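Local coordinates for protein putative metal-dependent hydrolase (Bacillus subtilis, PDB 6KNS) that binds a pair of zinc ions in a metallo-beta-lactamase fold and probably acts as a metal-dependent hydrolase, perhaps one related to tRNA 3'-processing endoribonucleases, at residues S64-H70 with Y158-S162; T134-T138 with F168-S172; T138-V142 with S192-M196; S180-A186 with H195-A201. All blocks are in the same frame, centred on the assembly; numbering follows the deposited sequence.

Interaction 1: S64-H70 with Y158-S162; sequences SHYHHDH and YTADS. With ZN (zinc ion), chain H; ZN (zinc ion), chain G.
Asp161 swings its CG beside its backbone N (chi1 -71°), while His65 CG stands between the backbone N and the carbonyl carbon (chi1 70°); carboxylate and imidazole converge on one zinc ion. The bridging atom is Asp161 OD2, which lies 2.4 Å from the zinc of chain H and 2.2 Å from the zinc of chain G. On the first ion it is joined by His65 NE2 at 2.3 Å and by His67, which turns ND1 rather than NE2 to the metal; His140 completes the set. Asp69 OD2, His70 NE2 at 2.2 Å and His217 hold the second. His65, His67, Asp69 and His70 spell out the HxHxDH signature of the superfamily. A second shell steadies the ligands: His65 ND1 donates to Ser64 OG (2.9 Å) in the plane of its ring, and Asp40 accepts from both His70 ND1 and Tyr158 OH, the hydroxyl lying at the edge of the His70 ring. Away from the ions, Ser64 CB and Ala160 CB press together at 3.4 Å, tighter than usual carbon contact. The contact closes the seam between two sheets: after strand 60-62 of one, 64-70 leads into helix 68-71; the loop 158-162 leaves strand 155-158 of the other.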
loop_
_atom_site.group_PDB
_atom_site.type_symbol
_atom_site.label_atom_id
_atom_site.label_comp_id
_atom_site.label_asym_id
_atom_site.label_seq_id
_atom_site.Cartn_x
_atom_site.Cartn_y
_atom_site.Cartn_z
ATOM N N SER A 64 6.568 11.629 -8.602
ATOM C CA SER A 64 6.059 12.823 -9.281
ATOM C C SER A 64 5.509 13.834 -8.253
ATOM O O SER A 64 5.642 15.046 -8.444
ATOM C CB SER A 64 4.926 12.466 -10.237
ATOM O OG SER A 64 3.893 11.774 -9.534
ATOM N N HIS A 65 4.880 13.322 -7.202
ATOM C CA HIS A 65 4.288 14.143 -6.169
ATOM C C HIS A 65 3.896 13.297 -4.967
ATOM O O HIS A 65 4.020 12.061 -5.010
ATOM C CB HIS A 65 3.104 14.951 -6.697
ATOM C CG HIS A 65 1.867 14.166 -7.051
ATOM N ND1 HIS A 65 1.835 13.208 -8.044
ATOM C CD2 HIS A 65 0.584 14.306 -6.620
ATOM C CE1 HIS A 65 0.588 12.777 -8.180
ATOM N NE2 HIS A 65 -0.188 13.422 -7.326
ATOM N N TYR A 66 3.443 13.942 -3.898
ATOM C CA TYR A 66 3.282 13.252 -2.638
ATOM C C TYR A 66 1.848 12.941 -2.213
ATOM O O TYR A 66 1.586 12.665 -1.044
ATOM C CB TYR A 66 3.984 14.058 -1.548
ATOM C CG TYR A 66 5.498 14.254 -1.790
ATOM C CD1 TYR A 66 6.371 13.201 -1.615
ATOM C CD2 TYR A 66 6.023 15.465 -2.151
ATOM C CE1 TYR A 66 7.720 13.337 -1.793
ATOM C CE2 TYR A 66 7.429 15.626 -2.334
ATOM C CZ TYR A 66 8.253 14.543 -2.170
ATOM O OH TYR A 66 9.622 14.599 -2.301
ATOM N N HIS A 67 0.937 12.885 -3.165
ATOM C CA HIS A 67 -0.418 12.367 -2.911
ATOM C C HIS A 67 -0.303 10.869 -2.559
ATOM O O HIS A 67 0.537 10.165 -3.128
ATOM C CB HIS A 67 -1.297 12.547 -4.161
ATOM C CG HIS A 67 -2.068 13.826 -4.212
ATOM N ND1 HIS A 67 -2.639 14.307 -5.377
ATOM C CD2 HIS A 67 -2.439 14.688 -3.226
ATOM C CE1 HIS A 67 -3.300 15.429 -5.112
ATOM N NE2 HIS A 67 -3.191 15.682 -3.814
ATOM N N HIS A 68 -1.159 10.397 -1.645
ATOM C CA HIS A 68 -1.132 9.013 -1.132
ATOM C C HIS A 68 -1.079 7.947 -2.201
ATOM O O HIS A 68 -0.333 6.962 -2.108
ATOM C CB HIS A 68 -2.378 8.727 -0.298
ATOM C CG HIS A 68 -2.503 9.578 0.902
ATOM N ND1 HIS A 68 -1.520 9.664 1.872
ATOM C CD2 HIS A 68 -3.508 10.408 1.295
ATOM C CE1 HIS A 68 -1.936 10.493 2.824
ATOM N NE2 HIS A 68 -3.126 10.959 2.487
ATOM N N ASP A 69 -1.872 8.130 -3.239
ATOM C CA ASP A 69 -1.894 7.151 -4.335
ATOM C C ASP A 69 -0.622 7.076 -5.195
ATOM O O ASP A 69 -0.516 6.196 -6.061
ATOM C CB ASP A 69 -3.155 7.315 -5.186
ATOM C CG ASP A 69 -3.231 8.672 -5.862
ATOM O OD1 ASP A 69 -2.986 9.663 -5.175
ATOM O OD2 ASP A 69 -3.548 8.728 -7.061
ATOM N N HIS A 70 0.367 7.919 -4.906
ATOM C CA HIS A 70 1.681 7.843 -5.552
ATOM C C HIS A 70 2.850 7.500 -4.612
ATOM O O HIS A 70 3.962 7.282 -5.089
ATOM C CB HIS A 70 1.961 9.175 -6.266
ATOM C CG HIS A 70 0.966 9.456 -7.346
ATOM N ND1 HIS A 70 1.268 9.360 -8.689
ATOM C CD2 HIS A 70 -0.356 9.725 -7.268
ATOM C CE1 HIS A 70 0.162 9.588 -9.385
ATOM N NE2 HIS A 70 -0.833 9.835 -8.540
ATOM N N TYR A 158 5.639 10.884 -19.153
ATOM C CA TYR A 158 4.656 10.583 -18.120
ATOM C C TYR A 158 4.114 11.911 -17.624
ATOM O O TYR A 158 4.877 12.732 -17.143
ATOM C CB TYR A 158 5.354 9.863 -16.966
ATOM C CG TYR A 158 4.540 9.592 -15.748
ATOM C CD1 TYR A 158 3.266 9.030 -15.844
ATOM C CD2 TYR A 158 5.053 9.859 -14.464
ATOM C CE1 TYR A 158 2.510 8.729 -14.682
ATOM C CE2 TYR A 158 4.318 9.567 -13.304
ATOM C CZ TYR A 158 3.055 9.001 -13.419
ATOM O OH TYR A 158 2.326 8.711 -12.293
ATOM N N THR A 159 2.819 12.141 -17.768
ATOM C CA THR A 159 2.213 13.397 -17.345
ATOM C C THR A 159 2.113 13.528 -15.825
ATOM O O THR A 159 1.799 14.606 -15.326
ATOM C CB THR A 159 0.755 13.554 -17.872
ATOM O OG1 THR A 159 -0.072 12.528 -17.290
ATOM C CG2 THR A 159 0.684 13.472 -19.387
ATOM N N ALA A 160 2.329 12.447 -15.074
ATOM C CA ALA A 160 1.905 12.427 -13.695
ATOM C C ALA A 160 0.443 12.913 -13.673
ATOM O O ALA A 160 -0.336 12.610 -14.600
ATOM C CB ALA A 160 2.821 13.275 -12.809
ATOM N N ASP A 161 0.066 13.650 -12.636
ATOM C CA ASP A 161 -1.290 14.160 -12.509
ATOM C C ASP A 161 -1.341 15.600 -12.913
ATOM O O ASP A 161 -0.539 16.398 -12.435
ATOM C CB ASP A 161 -1.732 14.124 -11.066
ATOM C CG ASP A 161 -1.978 12.719 -10.555
ATOM O OD1 ASP A 161 -1.580 11.696 -11.173
ATOM O OD2 ASP A 161 -2.621 12.681 -9.520
ATOM N N SER A 162 -2.323 15.960 -13.726
ATOM C CA SER A 162 -2.490 17.366 -14.121
ATOM C C SER A 162 -3.845 17.601 -14.762
ATOM O O SER A 162 -4.410 16.696 -15.379
ATOM C CB SER A 162 -1.412 17.727 -15.135
ATOM O OG SER A 162 -1.369 19.121 -15.397
HETATM ZN ZN ZN H . -2.440 13.633 -7.362
HETATM ZN ZN ZN G . -2.830 10.696 -8.475
#

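Interaction 2: T134-T138 with F168-S172; sequences TFLKT and FIPFS
Strand residues 134-137 run past the short helix 168-171, coming nearest at Leu136 and Phe171, whose CA atoms are 7.2 Å apart. How a single turn of helix can seat itself on a strand is seen in the Phe171 side chain. Its CG stands anti to the backbone N (chi1 -172°), which turns one face of the ring to Leu136, whose CB sits 3.6 Å from the ring centroid and only 3° off the normal, a CH-pi contact. At the rim of the same ring, CZ meets Thr134 O at 3.5 Å, near the ring plane. Further out, the Leu136 branch CD2 wedges between the two phenylalanines, 3.7 Å from Phe168 CD1 and 3.8 Å from Phe171 CB. Phe168 also reaches Thr138, its CZ lying 3.9 Å from the methyl CG2, while the Thr138 hydroxyl hydrogen-bonds to Asp161 O. The turn is closed from within by Ser172, whose OG hydrogen-bonds to Phe168 O at 2.8 Å and whose backbone N hydrogen-bonds to the same oxygen. Strand 131-137 pairs with strand 145-150; helix 168-171 packs against this sheet, with Phe168 also touching Ile204 of helix 198-208, whereas Phe135 points away from the helix and stacks on Phe120.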
loop_
_atom_site.group_PDB
_atom_site.type_symbol
_atom_site.label_atom_id
_atom_site.label_comp_id
_atom_site.label_asym_id
_atom_site.label_seq_id
_atom_site.Cartn_x
_atom_site.Cartn_y
_atom_site.Cartn_z
ATOM N N THR A 134 13.869 14.820 -17.541
ATOM C CA THR A 134 13.562 16.246 -17.446
ATOM C C THR A 134 12.099 16.374 -16.999
ATOM O O THR A 134 11.322 15.411 -17.111
ATOM C CB THR A 134 13.781 17.014 -18.792
ATOM O OG1 THR A 134 13.165 16.290 -19.850
ATOM C CG2 THR A 134 15.306 17.264 -19.119
ATOM N N PHE A 135 11.726 17.549 -16.502
ATOM C CA PHE A 135 10.496 17.729 -15.693
ATOM C C PHE A 135 9.646 18.890 -16.191
ATOM O O PHE A 135 10.182 19.850 -16.708
ATOM C CB PHE A 135 10.884 18.020 -14.251
ATOM C CG PHE A 135 11.709 16.933 -13.634
ATOM C CD1 PHE A 135 11.109 15.809 -13.088
ATOM C CD2 PHE A 135 13.074 16.984 -13.681
ATOM C CE1 PHE A 135 11.865 14.767 -12.553
ATOM C CE2 PHE A 135 13.833 15.961 -13.128
ATOM C CZ PHE A 135 13.224 14.841 -12.582
ATOM N N LEU A 136 8.335 18.794 -16.006
ATOM C CA LEU A 136 7.418 19.924 -16.221
ATOM C C LEU A 136 6.459 19.998 -15.027
ATOM O O LEU A 136 5.819 18.993 -14.671
ATOM C CB LEU A 136 6.635 19.745 -17.513
ATOM C CG LEU A 136 5.543 20.764 -17.865
ATOM C CD1 LEU A 136 6.151 22.156 -18.150
ATOM C CD2 LEU A 136 4.706 20.279 -19.069
ATOM N N LYS A 137 6.355 21.175 -14.402
ATOM C CA LYS A 137 5.371 21.352 -13.326
ATOM C C LYS A 137 3.946 21.213 -13.871
ATOM O O LYS A 137 3.644 21.736 -14.943
ATOM C CB LYS A 137 5.532 22.706 -12.696
ATOM C CG LYS A 137 4.894 22.818 -11.321
ATOM C CD LYS A 137 5.461 24.106 -10.623
ATOM C CE LYS A 137 4.825 24.305 -9.256
ATOM N NZ LYS A 137 3.337 24.187 -9.384
ATOM N N THR A 138 3.093 20.472 -13.157
ATOM C CA THR A 138 1.720 20.249 -13.616
ATOM C C THR A 138 0.748 21.216 -12.911
ATOM O O THR A 138 1.119 21.907 -11.974
ATOM C CB THR A 138 1.298 18.792 -13.391
ATOM O OG1 THR A 138 1.274 18.480 -11.988
ATOM C CG2 THR A 138 2.278 17.816 -14.127
ATOM N N PHE A 168 2.267 21.092 -22.029
ATOM C CA PHE A 168 2.535 19.663 -22.213
ATOM C C PHE A 168 2.961 19.325 -23.663
ATOM O O PHE A 168 3.576 18.284 -23.894
ATOM C CB PHE A 168 1.297 18.837 -21.877
ATOM C CG PHE A 168 1.157 18.458 -20.420
ATOM C CD1 PHE A 168 2.119 17.704 -19.796
ATOM C CD2 PHE A 168 0.006 18.791 -19.712
ATOM C CE1 PHE A 168 1.958 17.303 -18.460
ATOM C CE2 PHE A 168 -0.163 18.410 -18.397
ATOM C CZ PHE A 168 0.807 17.655 -17.765
ATOM N N ILE A 169 2.635 20.194 -24.634
ATOM C CA ILE A 169 2.826 19.848 -26.039
ATOM C C ILE A 169 4.290 19.915 -26.420
ATOM O O ILE A 169 4.821 18.913 -26.901
ATOM C CB ILE A 169 1.903 20.658 -26.974
ATOM C CG1 ILE A 169 0.469 20.141 -26.833
ATOM C CG2 ILE A 169 2.345 20.577 -28.448
ATOM C CD1 ILE A 169 -0.591 21.076 -27.423
ATOM N N PRO A 170 4.957 21.073 -26.208
ATOM C CA PRO A 170 6.410 21.107 -26.410
ATOM C C PRO A 170 7.172 20.132 -25.520
ATOM O O PRO A 170 8.119 19.507 -25.968
ATOM C CB PRO A 170 6.799 22.545 -26.037
ATOM C CG PRO A 170 5.539 23.335 -26.093
ATOM C CD PRO A 170 4.391 22.417 -25.974
ATOM N N PHE A 171 6.772 20.014 -24.264
ATOM C CA PHE A 171 7.406 19.052 -23.370
ATOM C C PHE A 171 7.416 17.617 -23.905
ATOM O O PHE A 171 8.418 16.921 -23.779
ATOM C CB PHE A 171 6.710 19.059 -22.009
ATOM C CG PHE A 171 7.411 18.232 -20.962
ATOM C CD1 PHE A 171 8.696 18.588 -20.515
ATOM C CD2 PHE A 171 6.782 17.125 -20.399
ATOM C CE1 PHE A 171 9.339 17.827 -19.511
ATOM C CE2 PHE A 171 7.400 16.371 -19.407
ATOM C CZ PHE A 171 8.668 16.717 -18.956
ATOM N N SER A 172 6.297 17.186 -24.491
ATOM C CA SER A 172 6.127 15.803 -24.939
ATOM C C SER A 172 6.530 15.610 -26.401
ATOM O O SER A 172 6.327 14.520 -26.941
ATOM C CB SER A 172 4.665 15.366 -24.792
ATOM O OG SER A 172 4.161 15.615 -23.486
#

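Interaction 3: T138-V142 with S192-M196; sequences TIHPV and SAGHM. With ZN (zinc ion), chain H.
His140 reaches from the loop after strand 131-137 to the backbone of Gly194, and its ring can be read atom by atom as an example of a metal ligand oriented from behind. From CB the chain leaves with CG roughly anti to the backbone N (chi1 -158°), which carries the imidazole toward the 192-196 loop. CG itself stays 4.0 Å from Gly194 O, the oxygen that its neighbour ND1 engages: ND1 donates to Gly194 O across 2.8 Å, with the acceptor close to the ring plane but the N-H...O angle bent to 137°. Next round the ring, CE1 lies 3.7 Å from His195 CE1; the two rings form an offset edge-to-face pair, the edge of His140 toward the face of His195, planes 61° apart. At the tip, NE2 binds the zinc ion of chain H at 2.3 Å, alongside His65, His67 and Asp161. CD2 and CE1 flank the metal on the two sides of NE2.

The backbone permits this closeness. Gly194 has a positive phi and no side chain, and the place a CB would take is already filled by Pro141 CD and His140 ND1; its CA comes within 4.4 Å of the CA of His140. Pro141 CD lies over a face of the His140 ring, toward its rim, and 3.8 Å from Ala193 O.

Because ND1 gives its hydrogen to a carbonyl, NE2 is the nitrogen left for the metal. Together with the zinc at NE2, the bond restrains the rotation of the ring, and a carbonyl acceptor behind a histidine ligand would be expected to strengthen its electron donation to zinc.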
loop_
_atom_site.group_PDB
_atom_site.type_symbol
_atom_site.label_atom_id
_atom_site.label_comp_id
_atom_site.label_asym_id
_atom_site.label_seq_id
_atom_site.Cartn_x
_atom_site.Cartn_y
_atom_site.Cartn_z
ATOM N N THR A 138 3.093 20.472 -13.157
ATOM C CA THR A 138 1.720 20.249 -13.616
ATOM C C THR A 138 0.748 21.216 -12.911
ATOM O O THR A 138 1.119 21.907 -11.974
ATOM C CB THR A 138 1.298 18.792 -13.391
ATOM O OG1 THR A 138 1.274 18.480 -11.988
ATOM C CG2 THR A 138 2.278 17.816 -14.127
ATOM N N ILE A 139 -0.490 21.259 -13.377
ATOM C CA ILE A 139 -1.520 22.019 -12.709
ATOM C C ILE A 139 -2.260 21.002 -11.867
ATOM O O ILE A 139 -2.982 20.168 -12.396
ATOM C CB ILE A 139 -2.453 22.712 -13.680
ATOM C CG1 ILE A 139 -1.639 23.483 -14.739
ATOM C CG2 ILE A 139 -3.409 23.621 -12.906
ATOM C CD1 ILE A 139 -2.457 24.555 -15.492
ATOM N N HIS A 140 -2.021 21.035 -10.554
ATOM C CA HIS A 140 -2.544 20.010 -9.657
ATOM C C HIS A 140 -2.691 20.600 -8.240
ATOM O O HIS A 140 -2.046 21.579 -7.923
ATOM C CB HIS A 140 -1.585 18.822 -9.678
ATOM C CG HIS A 140 -2.201 17.546 -9.245
ATOM N ND1 HIS A 140 -3.353 17.059 -9.818
ATOM C CD2 HIS A 140 -1.846 16.655 -8.284
ATOM C CE1 HIS A 140 -3.677 15.918 -9.237
ATOM N NE2 HIS A 140 -2.782 15.653 -8.306
ATOM N N PRO A 141 -3.585 20.053 -7.403
ATOM C CA PRO A 141 -3.739 20.714 -6.105
ATOM C C PRO A 141 -2.542 20.634 -5.169
ATOM O O PRO A 141 -2.575 21.287 -4.162
ATOM C CB PRO A 141 -4.951 20.000 -5.459
ATOM C CG PRO A 141 -5.532 19.118 -6.499
ATOM C CD PRO A 141 -4.589 19.006 -7.639
ATOM N N VAL A 142 -1.557 19.762 -5.422
ATOM C CA VAL A 142 -0.253 19.825 -4.757
ATOM C C VAL A 142 0.810 19.903 -5.834
ATOM O O VAL A 142 0.555 19.588 -6.992
ATOM C CB VAL A 142 0.043 18.619 -3.819
ATOM C CG1 VAL A 142 -0.935 18.586 -2.611
ATOM C CG2 VAL A 142 0.061 17.269 -4.582
ATOM N N SER A 192 -11.204 21.240 -11.850
ATOM C CA SER A 192 -11.263 21.522 -10.404
ATOM C C SER A 192 -10.587 20.427 -9.575
ATOM O O SER A 192 -10.137 20.702 -8.481
ATOM C CB SER A 192 -12.709 21.774 -9.943
ATOM O OG SER A 192 -13.417 20.546 -9.857
ATOM N N ALA A 193 -10.502 19.189 -10.083
ATOM C CA ALA A 193 -9.736 18.140 -9.396
ATOM C C ALA A 193 -8.269 18.058 -9.804
ATOM O O ALA A 193 -7.538 17.207 -9.295
ATOM C CB ALA A 193 -10.413 16.752 -9.609
ATOM N N GLY A 194 -7.825 18.881 -10.742
ATOM C CA GLY A 194 -6.449 18.777 -11.228
ATOM C C GLY A 194 -6.165 17.538 -12.071
ATOM O O GLY A 194 -5.068 16.954 -12.010
ATOM N N HIS A 195 -7.161 17.150 -12.857
ATOM C CA HIS A 195 -7.058 15.983 -13.743
ATOM C C HIS A 195 -7.489 16.290 -15.175
ATOM O O HIS A 195 -8.057 17.336 -15.471
ATOM C CB HIS A 195 -7.885 14.813 -13.207
ATOM C CG HIS A 195 -7.388 14.258 -11.915
ATOM N ND1 HIS A 195 -6.098 13.785 -11.743
ATOM C CD2 HIS A 195 -8.019 14.076 -10.728
ATOM C CE1 HIS A 195 -5.963 13.336 -10.507
ATOM N NE2 HIS A 195 -7.101 13.532 -9.863
ATOM N N MET A 196 -7.207 15.353 -16.065
ATOM C CA MET A 196 -7.592 15.473 -17.475
ATOM C C MET A 196 -8.627 14.435 -17.900
ATOM O O MET A 196 -8.815 13.425 -17.231
ATOM C CB MET A 196 -6.342 15.332 -18.347
ATOM C CG MET A 196 -5.551 16.653 -18.449
ATOM S SD MET A 196 -4.203 16.575 -19.636
ATOM C CE MET A 196 -3.068 15.466 -18.783
HETATM ZN ZN ZN H . -2.440 13.633 -7.362
#

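Interaction 4: S180-A186 with H195-A201; sequences SECNFYA and HMNSLEA
Glu181 and His195 meet through a short hydrogen bond from His195 ND1 to Glu181 OE2, 2.6 Å long and nearly straight at 173°. The oxygen offers its syn lone pair and lies in the plane of the imidazole. With CG between backbone N and carbonyl carbon (chi1 80°) and a bend at chi2, the glutamate curls over so that its other oxygen is used too: OE1 accepts from Met196 N at 2.8 Å, met from above the carboxylate plane, and weakly from Asn183 N. OE2 has a second donor in Ser162 N. Phe184 N gives to Met196 O at 3.2 Å and Ser198 N weakly to Phe184 O. Helix 198-208 starts with a capping box, Asn197 OD1 taking Glu200 N at 3.0 Å while Glu200 OE1 takes Asn197 N at 2.9 Å; Asn197 ND2 donates to Gln188 O, and Ser198 OG hydrogen-bonds to Glu230. Ala201 CB packs 3.5 Å from Ser180 OG, itself hydrogen-bonded to Glu181 O. The contact joins strand 177-181 to helix 198-208 within a beta-alpha-beta unit ending in strand 212-216. A buried carboxylate held at both oxygens can restrain the turn of the His195 ring, whose nearest atom is about 5 Å from a zinc ion.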
loop_
_atom_site.group_PDB
_atom_site.type_symbol
_atom_site.label_atom_id
_atom_site.label_comp_id
_atom_site.label_asym_id
_atom_site.label_seq_id
_atom_site.Cartn_x
_atom_site.Cartn_y
_atom_site.Cartn_z
ATOM N N SER A 180 -0.399 9.316 -20.204
ATOM C CA SER A 180 -1.200 10.410 -19.743
ATOM C C SER A 180 -2.224 9.924 -18.771
ATOM O O SER A 180 -2.908 8.938 -19.009
ATOM C CB SER A 180 -1.957 11.079 -20.885
ATOM O OG SER A 180 -2.677 12.192 -20.389
ATOM N N GLU A 181 -2.328 10.654 -17.676
ATOM C CA GLU A 181 -3.415 10.492 -16.767
ATOM C C GLU A 181 -4.705 10.729 -17.574
ATOM O O GLU A 181 -4.716 11.463 -18.576
ATOM C CB GLU A 181 -3.249 11.439 -15.569
ATOM C CG GLU A 181 -3.651 12.893 -15.755
ATOM C CD GLU A 181 -4.756 13.274 -14.766
ATOM O OE1 GLU A 181 -5.959 13.040 -15.075
ATOM O OE2 GLU A 181 -4.406 13.767 -13.665
ATOM N N CYS A 182 -5.766 10.056 -17.166
ATOM C CA CYS A 182 -7.035 10.198 -17.812
ATOM C C CYS A 182 -8.126 9.840 -16.832
ATOM O O CYS A 182 -8.831 8.877 -17.021
ATOM C CB CYS A 182 -7.044 9.275 -19.027
ATOM S SG CYS A 182 -8.441 9.466 -20.115
ATOM N N ASN A 183 -8.268 10.620 -15.781
ATOM C CA ASN A 183 -9.157 10.271 -14.687
ATOM C C ASN A 183 -10.635 10.552 -15.007
ATOM O O ASN A 183 -11.486 10.110 -14.265
ATOM C CB ASN A 183 -8.744 11.037 -13.418
ATOM C CG ASN A 183 -8.980 10.223 -12.132
ATOM O OD1 ASN A 183 -9.993 9.524 -11.985
ATOM N ND2 ASN A 183 -8.049 10.283 -11.238
ATOM N N PHE A 184 -10.918 11.300 -16.087
ATOM C CA PHE A 184 -12.284 11.707 -16.457
ATOM C C PHE A 184 -12.655 11.390 -17.902
ATOM O O PHE A 184 -11.774 11.314 -18.751
ATOM C CB PHE A 184 -12.465 13.215 -16.207
ATOM C CG PHE A 184 -12.547 13.572 -14.752
ATOM C CD1 PHE A 184 -13.752 13.723 -14.137
ATOM C CD2 PHE A 184 -11.406 13.741 -14.002
ATOM C CE1 PHE A 184 -13.826 14.047 -12.762
ATOM C CE2 PHE A 184 -11.461 14.045 -12.642
ATOM C CZ PHE A 184 -12.662 14.211 -12.027
ATOM N N TYR A 185 -13.962 11.210 -18.165
ATOM C CA TYR A 185 -14.495 10.894 -19.495
ATOM C C TYR A 185 -14.687 12.182 -20.291
ATOM O O TYR A 185 -14.637 13.277 -19.736
ATOM C CB TYR A 185 -15.822 10.102 -19.383
ATOM C CG TYR A 185 -15.600 8.700 -18.810
ATOM C CD1 TYR A 185 -15.601 8.461 -17.433
ATOM C CD2 TYR A 185 -15.293 7.629 -19.649
ATOM C CE1 TYR A 185 -15.369 7.171 -16.918
ATOM C CE2 TYR A 185 -15.054 6.347 -19.155
ATOM C CZ TYR A 185 -15.072 6.131 -17.782
ATOM O OH TYR A 185 -14.854 4.875 -17.304
ATOM N N ALA A 186 -14.932 12.036 -21.588
ATOM C CA ALA A 186 -14.943 13.150 -22.546
ATOM C C ALA A 186 -15.961 14.204 -22.198
ATOM O O ALA A 186 -15.738 15.377 -22.459
ATOM C CB ALA A 186 -15.203 12.628 -23.992
ATOM N N HIS A 195 -7.161 17.150 -12.857
ATOM C CA HIS A 195 -7.058 15.983 -13.743
ATOM C C HIS A 195 -7.489 16.290 -15.175
ATOM O O HIS A 195 -8.057 17.336 -15.471
ATOM C CB HIS A 195 -7.885 14.813 -13.207
ATOM C CG HIS A 195 -7.388 14.258 -11.915
ATOM N ND1 HIS A 195 -6.098 13.785 -11.743
ATOM C CD2 HIS A 195 -8.019 14.076 -10.728
ATOM C CE1 HIS A 195 -5.963 13.336 -10.507
ATOM N NE2 HIS A 195 -7.101 13.532 -9.863
ATOM N N MET A 196 -7.207 15.353 -16.065
ATOM C CA MET A 196 -7.592 15.473 -17.475
ATOM C C MET A 196 -8.627 14.435 -17.900
ATOM O O MET A 196 -8.815 13.425 -17.231
ATOM C CB MET A 196 -6.342 15.332 -18.347
ATOM C CG MET A 196 -5.551 16.653 -18.449
ATOM S SD MET A 196 -4.203 16.575 -19.636
ATOM C CE MET A 196 -3.068 15.466 -18.783
ATOM N N ASN A 197 -9.291 14.705 -19.027
ATOM C CA ASN A 197 -10.137 13.715 -19.660
ATOM C C ASN A 197 -9.503 13.144 -20.948
ATOM O O ASN A 197 -8.398 13.507 -21.368
ATOM C CB ASN A 197 -11.565 14.259 -19.914
ATOM C CG ASN A 197 -11.626 15.378 -20.978
ATOM O OD1 ASN A 197 -10.736 15.541 -21.828
ATOM N ND2 ASN A 197 -12.702 16.135 -20.934
ATOM N N SER A 198 -10.231 12.225 -21.537
ATOM C CA SER A 198 -9.839 11.534 -22.749
ATOM C C SER A 198 -9.515 12.464 -23.916
ATOM O O SER A 198 -8.524 12.238 -24.608
ATOM C CB SER A 198 -10.961 10.528 -23.132
ATOM O OG SER A 198 -12.246 11.170 -23.070
ATOM N N LEU A 199 -10.308 13.517 -24.119
ATOM C CA LEU A 199 -10.064 14.448 -25.219
ATOM C C LEU A 199 -8.749 15.209 -25.026
ATOM O O LEU A 199 -8.006 15.469 -25.982
ATOM C CB LEU A 199 -11.226 15.422 -25.373
ATOM C CG LEU A 199 -12.615 14.786 -25.566
ATOM C CD1 LEU A 199 -13.718 15.875 -25.692
ATOM C CD2 LEU A 199 -12.655 13.856 -26.779
ATOM N N GLU A 200 -8.456 15.538 -23.771
ATOM C CA GLU A 200 -7.264 16.310 -23.430
ATOM C C GLU A 200 -5.997 15.470 -23.584
ATOM O O GLU A 200 -4.991 15.932 -24.155
ATOM C CB GLU A 200 -7.405 16.894 -22.031
ATOM C CG GLU A 200 -8.424 18.070 -22.020
ATOM C CD GLU A 200 -8.997 18.402 -20.643
ATOM O OE1 GLU A 200 -9.004 17.539 -19.733
ATOM O OE2 GLU A 200 -9.489 19.538 -20.483
ATOM N N ALA A 201 -6.060 14.230 -23.117
ATOM C CA ALA A 201 -4.963 13.305 -23.334
ATOM C C ALA A 201 -4.744 13.167 -24.853
ATOM O O ALA A 201 -3.619 13.192 -25.326
ATOM C CB ALA A 201 -5.257 11.963 -22.686
#

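Interactions 1 and 3 meet at the zinc of chain H, where Asp161 OD2 and His140 NE2 lie 3.2 Å apart as fellow ligands. Segment 158-162 also touches the other three contacts. Asp161 O is 2.8 Å from OG1 of Thr138, a residue shared by interactions 2 and 3, so the strand-helix packing of interaction 2 continues directly into the ligand loop. Ser162 N lies 3.0 Å from Glu181 OE2, tying interaction 4 to the bridging aspartate's own loop. Interactions 3 and 4 share His195 and Met196, and Met196 CE reaches Phe168 CE2 of interaction 2 at 4.2 Å. Metal ligands, second shell and apolar base thus form one connected network.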